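Local coordinates for periplasmic cell division protein (SufI) (Aquifex aeolicus, PDB 6SYY) that probably oxidises substrates and passes the electrons to dioxygen through a mononuclear copper and a trinuclear copper cluster, as multicopper oxidases do, at residues F407-Y418 / H514-N522. Sequence-based numbering, arbitrary orientation.
Sequences FTINGETWEDGY and HHDEGMMVN. With CU (copper (II) ion), chain B.
Phe407 turns the edge of its ring onto the face of His514, a ligand of the mononuclear type 1 copper in the C-terminal cupredoxin domain of this multicopper oxidase. The edge-to-face pair has ring planes 58° apart, and CE2 of Phe407 lies 3.1 Å from NE2 of His514. The other ring nitrogen, ND1 of His514, binds the copper at 2.0 Å, with Cys509 and His451 completing the site. Beside it, Met519, in one of its two conformers, runs out fully extended, CG anti to the backbone N (chi1 -162°), which provisionally places SD 3.5 Å from CB of Phe407; in that conformer the sulfur meets the ring obliquely, a Met-aromatic contact. Across this Met519 chain, at about a right angle, lies the CD1 end of Ile409.

The backbones are joined where the helix ends in a Schellman motif: the O of its C-prime residue, Gly518, accepts from Trp414 N at 2.8 Å and also from Met520 N. Met520, bent at its last torsion, lays SD and CE over one face of the Trp414 indole, whose opposite face is covered by Tyr418 CB. The rim of the indole meets Asn522, whose amide stands 86° from the ring plane and is held by Tyr133 and His131. Val521, on strand 520-525, presses CG1 against the face of the Tyr418 ring, with CG1 3.7 Å from CZ, while Tyr418 OH donates to Glu412 OE1 at 2.7 Å, nearly along the C-O axis of the carboxylate.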
loop_
_atom_site.group_PDB
_atom_site.type_symbol
_atom_site.label_atom_id
_atom_site.label_comp_id
_atom_site.label_asym_id
_atom_site.label_seq_id
_atom_site.Cartn_x
_atom_site.Cartn_y
_atom_site.Cartn_z
ATOM N N PHE A 407 17.897 -7.623 -10.406
ATOM C CA PHE A 407 16.813 -8.567 -10.168
ATOM C C PHE A 407 15.972 -8.751 -11.423
ATOM O O PHE A 407 15.652 -7.783 -12.119
ATOM C CB PHE A 407 15.928 -8.094 -9.019
ATOM C CG PHE A 407 16.566 -8.218 -7.670
ATOM C CD1 PHE A 407 16.999 -9.451 -7.206
ATOM C CD2 PHE A 407 16.718 -7.108 -6.855
ATOM C CE1 PHE A 407 17.585 -9.572 -5.959
ATOM C CE2 PHE A 407 17.307 -7.218 -5.609
ATOM C CZ PHE A 407 17.738 -8.452 -5.158
ATOM N N THR A 408 15.606 -10.002 -11.703
ATOM C CA THR A 408 14.905 -10.358 -12.927
ATOM C C THR A 408 13.563 -11.006 -12.619
ATOM O O THR A 408 13.344 -11.572 -11.544
ATOM C CB THR A 408 15.725 -11.322 -13.794
ATOM O OG1 THR A 408 15.907 -12.563 -13.093
ATOM C CG2 THR A 408 17.076 -10.716 -14.137
ATOM N N ILE A 409 12.673 -10.923 -13.601
ATOM C CA ILE A 409 11.390 -11.610 -13.591
ATOM C C ILE A 409 11.365 -12.469 -14.847
ATOM O O ILE A 409 11.302 -11.941 -15.964
ATOM C CB ILE A 409 10.208 -10.632 -13.562
ATOM C CG1 ILE A 409 10.259 -9.765 -12.303
ATOM C CG2 ILE A 409 8.895 -11.382 -13.625
ATOM C CD1 ILE A 409 9.237 -8.643 -12.296
ATOM N N ASN A 410 11.432 -13.788 -14.669
ATOM C CA ASN A 410 11.509 -14.728 -15.784
ATOM C C ASN A 410 12.635 -14.342 -16.742
ATOM O O ASN A 410 12.471 -14.316 -17.965
ATOM C CB ASN A 410 10.167 -14.830 -16.509
ATOM C CG ASN A 410 9.174 -15.711 -15.767
ATOM O OD1 ASN A 410 9.489 -16.274 -14.722
ATOM N ND2 ASN A 410 7.968 -15.830 -16.307
ATOM N N GLY A 411 13.793 -14.028 -16.162
ATOM C CA GLY A 411 14.972 -13.678 -16.933
ATOM C C GLY A 411 14.967 -12.300 -17.556
ATOM O O GLY A 411 15.913 -11.957 -18.269
ATOM N N GLU A 412 13.945 -11.487 -17.299
ATOM C CA GLU A 412 13.777 -10.215 -17.980
ATOM C C GLU A 412 13.667 -9.069 -16.983
ATOM O O GLU A 412 13.226 -9.250 -15.843
ATOM C CB GLU A 412 12.534 -10.235 -18.872
ATOM C CG GLU A 412 12.521 -11.371 -19.870
ATOM C CD GLU A 412 11.592 -11.108 -21.036
ATOM O OE1 GLU A 412 10.430 -10.724 -20.789
ATOM O OE2 GLU A 412 12.024 -11.281 -22.196
ATOM N N THR A 413 14.081 -7.887 -17.423
ATOM C CA THR A 413 13.809 -6.644 -16.718
ATOM C C THR A 413 12.980 -5.741 -17.620
ATOM O O THR A 413 12.720 -6.055 -18.786
ATOM C CB THR A 413 15.099 -5.920 -16.299
ATOM O OG1 THR A 413 15.724 -5.336 -17.450
ATOM C CG2 THR A 413 16.069 -6.881 -15.622
ATOM N N TRP A 414 12.560 -4.611 -17.054
ATOM C CA TRP A 414 11.810 -3.625 -17.824
ATOM C C TRP A 414 12.581 -3.212 -19.072
ATOM O O TRP A 414 12.002 -3.073 -20.155
ATOM C CB TRP A 414 11.497 -2.416 -16.938
ATOM C CG TRP A 414 10.528 -1.428 -17.530
ATOM C CD1 TRP A 414 10.806 -0.156 -17.944
ATOM C CD2 TRP A 414 9.126 -1.625 -17.760
ATOM N NE1 TRP A 414 9.666 0.447 -18.419
ATOM C CE2 TRP A 414 8.622 -0.434 -18.319
ATOM C CE3 TRP A 414 8.249 -2.696 -17.551
ATOM C CZ2 TRP A 414 7.280 -0.282 -18.671
ATOM C CZ3 TRP A 414 6.915 -2.546 -17.905
ATOM C CH2 TRP A 414 6.444 -1.347 -18.458
ATOM N N GLU A 415 13.899 -3.056 -18.947
ATOM C CA GLU A 415 14.739 -2.623 -20.057
ATOM C C GLU A 415 14.914 -3.692 -21.127
ATOM O O GLU A 415 15.651 -3.455 -22.090
ATOM C CB GLU A 415 16.110 -2.189 -19.529
ATOM C CG GLU A 415 16.110 -1.727 -18.074
ATOM C CD GLU A 415 15.233 -0.509 -17.835
ATOM O OE1 GLU A 415 15.049 0.288 -18.778
ATOM O OE2 GLU A 415 14.725 -0.352 -16.703
ATOM N N ASP A 416 14.273 -4.847 -20.988
ATOM C CA ASP A 416 14.376 -5.937 -21.961
ATOM C C ASP A 416 13.189 -5.941 -22.918
ATOM O O ASP A 416 12.525 -6.958 -23.108
ATOM C CB ASP A 416 14.499 -7.273 -21.238
ATOM C CG ASP A 416 15.846 -7.454 -20.568
ATOM O OD1 ASP A 416 16.880 -7.349 -21.261
ATOM O OD2 ASP A 416 15.875 -7.691 -19.345
ATOM N N GLY A 417 12.902 -4.793 -23.529
ATOM C CA GLY A 417 11.868 -4.686 -24.534
ATOM C C GLY A 417 10.590 -4.017 -24.077
ATOM O O GLY A 417 9.752 -3.681 -24.922
ATOM N N TYR A 418 10.415 -3.814 -22.772
ATOM C CA TYR A 418 9.193 -3.214 -22.251
ATOM C C TYR A 418 9.241 -1.691 -22.202
ATOM O O TYR A 418 8.191 -1.044 -22.273
ATOM C CB TYR A 418 8.907 -3.736 -20.837
ATOM C CG TYR A 418 8.716 -5.232 -20.736
ATOM C CD1 TYR A 418 9.793 -6.078 -20.488
ATOM C CD2 TYR A 418 7.458 -5.799 -20.876
ATOM C CE1 TYR A 418 9.617 -7.446 -20.393
ATOM C CE2 TYR A 418 7.272 -7.166 -20.783
ATOM C CZ TYR A 418 8.352 -7.983 -20.541
ATOM O OH TYR A 418 8.160 -9.341 -20.452
ATOM N N HIS A 514 13.869 -1.676 -6.424
ATOM C CA HIS A 514 13.784 -2.823 -7.330
ATOM C C HIS A 514 12.944 -2.485 -8.551
ATOM O O HIS A 514 13.359 -2.706 -9.695
ATOM C CB HIS A 514 13.178 -4.030 -6.617
ATOM C CG HIS A 514 14.034 -4.594 -5.531
ATOM N ND1 HIS A 514 13.630 -5.651 -4.741
ATOM C CD2 HIS A 514 15.267 -4.247 -5.094
ATOM C CE1 HIS A 514 14.578 -5.930 -3.866
ATOM N NE2 HIS A 514 15.581 -5.091 -4.056
ATOM N N HIS A 515 11.741 -1.963 -8.313
ATOM C CA HIS A 515 10.890 -1.509 -9.404
ATOM C C HIS A 515 11.613 -0.486 -10.276
ATOM O O HIS A 515 11.580 -0.579 -11.509
ATOM C CB HIS A 515 9.594 -0.942 -8.823
ATOM C CG HIS A 515 8.876 -0.003 -9.736
ATOM N ND1 HIS A 515 9.188 1.336 -9.815
ATOM C CD2 HIS A 515 7.859 -0.206 -10.606
ATOM C CE1 HIS A 515 8.399 1.918 -10.699
ATOM N NE2 HIS A 515 7.583 1.004 -11.196
ATOM N N ASP A 516 12.305 0.473 -9.653
ATOM C CA ASP A 516 12.975 1.522 -10.418
ATOM C C ASP A 516 14.108 0.960 -11.268
ATOM O O ASP A 516 14.341 1.429 -12.389
ATOM C CB ASP A 516 13.503 2.610 -9.483
ATOM C CG ASP A 516 12.457 3.660 -9.156
ATOM O OD1 ASP A 516 11.409 3.687 -9.833
ATOM O OD2 ASP A 516 12.681 4.460 -8.224
ATOM N N GLU A 517 14.821 -0.041 -10.763
ATOM C CA GLU A 517 15.929 -0.618 -11.504
ATOM C C GLU A 517 15.494 -1.757 -12.417
ATOM O O GLU A 517 16.350 -2.463 -12.962
ATOM C CB GLU A 517 17.028 -1.074 -10.543
ATOM C CG GLU A 517 16.606 -2.089 -9.531
ATOM C CD GLU A 517 17.490 -2.062 -8.302
ATOM O OE1 GLU A 517 18.277 -1.100 -8.161
ATOM O OE2 GLU A 517 17.397 -2.997 -7.479
ATOM N N GLY A 518 14.188 -1.944 -12.605
ATOM C CA GLY A 518 13.685 -2.737 -13.709
ATOM C C GLY A 518 12.923 -3.995 -13.350
ATOM O O GLY A 518 12.533 -4.731 -14.261
ATOM N N MET A 519 12.690 -4.284 -12.073
ATOM C CA MET A 519 11.928 -5.456 -11.665
ATOM C C MET A 519 10.448 -5.231 -11.933
ATOM O O MET A 519 9.652 -5.134 -10.997
ATOM C CB MET A 519 12.181 -5.750 -10.186
ATOM C CG MET A 519 11.814 -7.154 -9.765
ATOM S SD MET A 519 12.574 -7.635 -8.204
ATOM C CE MET A 519 12.053 -9.349 -8.113
ATOM N N MET A 520 10.076 -5.155 -13.208
ATOM C CA MET A 520 8.736 -4.754 -13.614
ATOM C C MET A 520 8.510 -5.218 -15.045
ATOM O O MET A 520 9.395 -5.059 -15.890
ATOM C CB MET A 520 8.595 -3.228 -13.491
ATOM C CG MET A 520 7.412 -2.609 -14.190
ATOM S SD MET A 520 7.360 -0.829 -13.883
ATOM C CE MET A 520 9.073 -0.370 -14.131
ATOM N N VAL A 521 7.345 -5.813 -15.306
ATOM C CA VAL A 521 6.960 -6.255 -16.643
ATOM C C VAL A 521 5.494 -5.907 -16.874
ATOM O O VAL A 521 4.757 -5.573 -15.946
ATOM C CB VAL A 521 7.172 -7.772 -16.860
ATOM C CG1 VAL A 521 8.643 -8.134 -16.814
ATOM C CG2 VAL A 521 6.380 -8.571 -15.835
ATOM N N ASN A 522 5.080 -5.994 -18.134
ATOM C CA ASN A 522 3.671 -5.933 -18.490
ATOM C C ASN A 522 3.110 -7.343 -18.603
ATOM O O ASN A 522 3.825 -8.294 -18.927
ATOM C CB ASN A 522 3.449 -5.219 -19.829
ATOM C CG ASN A 522 3.918 -3.775 -19.830
ATOM O OD1 ASN A 522 3.741 -3.042 -18.861
ATOM N ND2 ASN A 522 4.509 -3.357 -20.942
HETATM CU CU CU B . 12.053 -6.794 -5.163
HETATM O O HOH W 1 15.701 -5.071 -11.714
HETATM O O HOH W 2 16.816 -5.153 -9.827
HETATM O O HOH W 3 12.665 0.621 -14.628
#